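Local coordinates for protein malate dehydrogenase (Pyrococcus horikoshii, PDB 1V9N) that catalyses the NAD-dependent interconversion of (S)-malate and oxaloacetate as a homodimeric member of the LDH2/MDH2 oxidoreductase family, at residues Q58-K61 with R62-G66. Numbering follows the deposited sequence.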
loop_
_atom_site.group_PDB
_atom_site.type_symbol
_atom_site.label_atom_id
_atom_site.label_comp_id
_atom_site.label_asym_id
_atom_site.label_seq_id
_atom_site.Cartn_x
_atom_site.Cartn_y
_atom_site.Cartn_z
ATOM N N GLN A 58 13.181 13.039 -20.378
ATOM C CA GLN A 58 13.270 14.372 -19.801
ATOM C C GLN A 58 14.195 14.359 -18.582
ATOM O O GLN A 58 14.631 15.407 -18.110
ATOM C CB GLN A 58 11.883 14.845 -19.374
ATOM C CG GLN A 58 11.867 16.235 -18.776
ATOM C CD GLN A 58 10.676 16.459 -17.869
ATOM O OE1 GLN A 58 10.590 15.879 -16.784
ATOM N NE2 GLN A 58 9.747 17.297 -18.310
ATOM N N ARG A 59 14.493 13.164 -18.085
ATOM C CA ARG A 59 15.339 12.992 -16.910
ATOM C C ARG A 59 16.721 12.486 -17.261
ATOM O O ARG A 59 17.480 12.079 -16.384
ATOM C CB ARG A 59 14.686 11.991 -15.977
ATOM C CG ARG A 59 13.258 12.326 -15.678
ATOM C CD ARG A 59 13.190 13.095 -14.406
ATOM N NE ARG A 59 12.507 12.332 -13.375
ATOM C CZ ARG A 59 12.402 12.748 -12.122
ATOM N NH1 ARG A 59 12.948 13.904 -11.782
ATOM N NH2 ARG A 59 11.740 12.036 -11.224
ATOM N N LEU A 60 17.042 12.479 -18.547
ATOM C CA LEU A 60 18.348 12.015 -18.969
ATOM C C LEU A 60 19.420 12.986 -18.479
ATOM O O LEU A 60 20.517 12.578 -18.100
ATOM C CB LEU A 60 18.403 11.902 -20.490
ATOM C CG LEU A 60 19.738 11.394 -21.033
ATOM C CD1 LEU A 60 19.955 9.950 -20.588
ATOM C CD2 LEU A 60 19.743 11.502 -22.554
ATOM N N LYS A 61 19.097 14.275 -18.475
ATOM C CA LYS A 61 20.047 15.293 -18.028
ATOM C C LYS A 61 20.432 15.079 -16.563
ATOM O O LYS A 61 21.541 15.419 -16.148
ATOM C CB LYS A 61 19.450 16.689 -18.206
ATOM C CG LYS A 61 18.239 16.964 -17.336
ATOM C CD LYS A 61 17.746 18.394 -17.514
ATOM C CE LYS A 61 16.576 18.688 -16.586
ATOM N NZ LYS A 61 16.115 20.099 -16.701
ATOM N N ARG A 62 19.508 14.515 -15.789
ATOM C CA ARG A 62 19.734 14.238 -14.377
ATOM C C ARG A 62 20.806 13.165 -14.214
ATOM O O ARG A 62 21.721 13.302 -13.401
ATOM C CB ARG A 62 18.431 13.769 -13.717
ATOM C CG ARG A 62 18.587 13.299 -12.275
ATOM C CD ARG A 62 17.256 12.837 -11.671
ATOM N NE ARG A 62 17.362 12.649 -10.230
ATOM C CZ ARG A 62 16.327 12.544 -9.400
ATOM N NH1 ARG A 62 15.085 12.605 -9.867
ATOM N NH2 ARG A 62 16.537 12.393 -8.097
ATOM N N TYR A 63 20.688 12.093 -14.991
ATOM C CA TYR A 63 21.654 11.007 -14.919
ATOM C C TYR A 63 22.988 11.417 -15.515
ATOM O O TYR A 63 24.039 11.030 -15.007
ATOM C CB TYR A 63 21.109 9.761 -15.625
ATOM C CG TYR A 63 19.759 9.328 -15.099
ATOM C CD1 TYR A 63 19.507 9.279 -13.728
ATOM C CD2 TYR A 63 18.730 8.977 -15.969
ATOM C CE1 TYR A 63 18.262 8.895 -13.236
ATOM C CE2 TYR A 63 17.480 8.588 -15.485
ATOM C CZ TYR A 63 17.255 8.549 -14.121
ATOM O OH TYR A 63 16.024 8.154 -13.645
ATOM N N VAL A 64 22.946 12.195 -16.593
ATOM C CA VAL A 64 24.169 12.679 -17.233
ATOM C C VAL A 64 24.978 13.500 -16.229
ATOM O O VAL A 64 26.164 13.262 -16.040
ATOM C CB VAL A 64 23.857 13.576 -18.461
ATOM C CG1 VAL A 64 25.117 14.328 -18.897
ATOM C CG2 VAL A 64 23.335 12.724 -19.608
ATOM N N ASP A 65 24.328 14.466 -15.585
ATOM C CA ASP A 65 25.016 15.305 -14.606
ATOM C C ASP A 65 25.575 14.471 -13.456
ATOM O O ASP A 65 26.669 14.737 -12.962
ATOM C CB ASP A 65 24.073 16.372 -14.047
ATOM C CG ASP A 65 23.703 17.421 -15.082
ATOM O OD1 ASP A 65 24.494 17.630 -16.031
ATOM O OD2 ASP A 65 22.630 18.049 -14.939
ATOM N N GLY A 66 24.818 13.465 -13.033
ATOM C CA GLY A 66 25.274 12.616 -11.946
ATOM C C GLY A 66 26.503 11.822 -12.337
ATOM O O GLY A 66 27.395 11.601 -11.526
#
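The first turn of helix 60-69, with Arg59 at its N-cap position and the Arg59 side chain about 5 Å from a bound NADPH, gathers the side chains of Arg59, Arg62 and Tyr63 on one flank. The two arginines run side by side in the same direction, and NH1 of Arg62 lies over a face of the Arg59 guanidinium, 3.1 Å from Arg59 NH1. The planes are turned 64° apart, so this is an approach of like charges and not a flat stack; Arg59 reaches it through bends at chi2 and chi3, whereas Arg62 extends straight to NE, which is hydrogen-bonded to Thr271 OG1. One ring face of Tyr63 lies against Arg59 O, which is displaced toward the rim, 3.4 Å from Tyr63 CD2. Arg59 O also receives weak hydrogen bonds from the amides of Arg62 and Tyr63. With CG beside the backbone N (chi1 -55°), the ring lies back toward the helix start, and its hydroxyl is hydrogen-bonded to His127 ND1. Replacing this tyrosine by an alanine would remove the ring from Arg59 O and is likely to leave His127 ND1 without its hydroxyl partner. Regular helical bonding follows, Val64 N to Leu60 O at 2.9 Å and Asp65 N to Lys61 O at 3.0 Å. On another flank Leu60 and Val64 pack against helix 16-29, with Leu60 CG 4.1 Å from Val64 CG2.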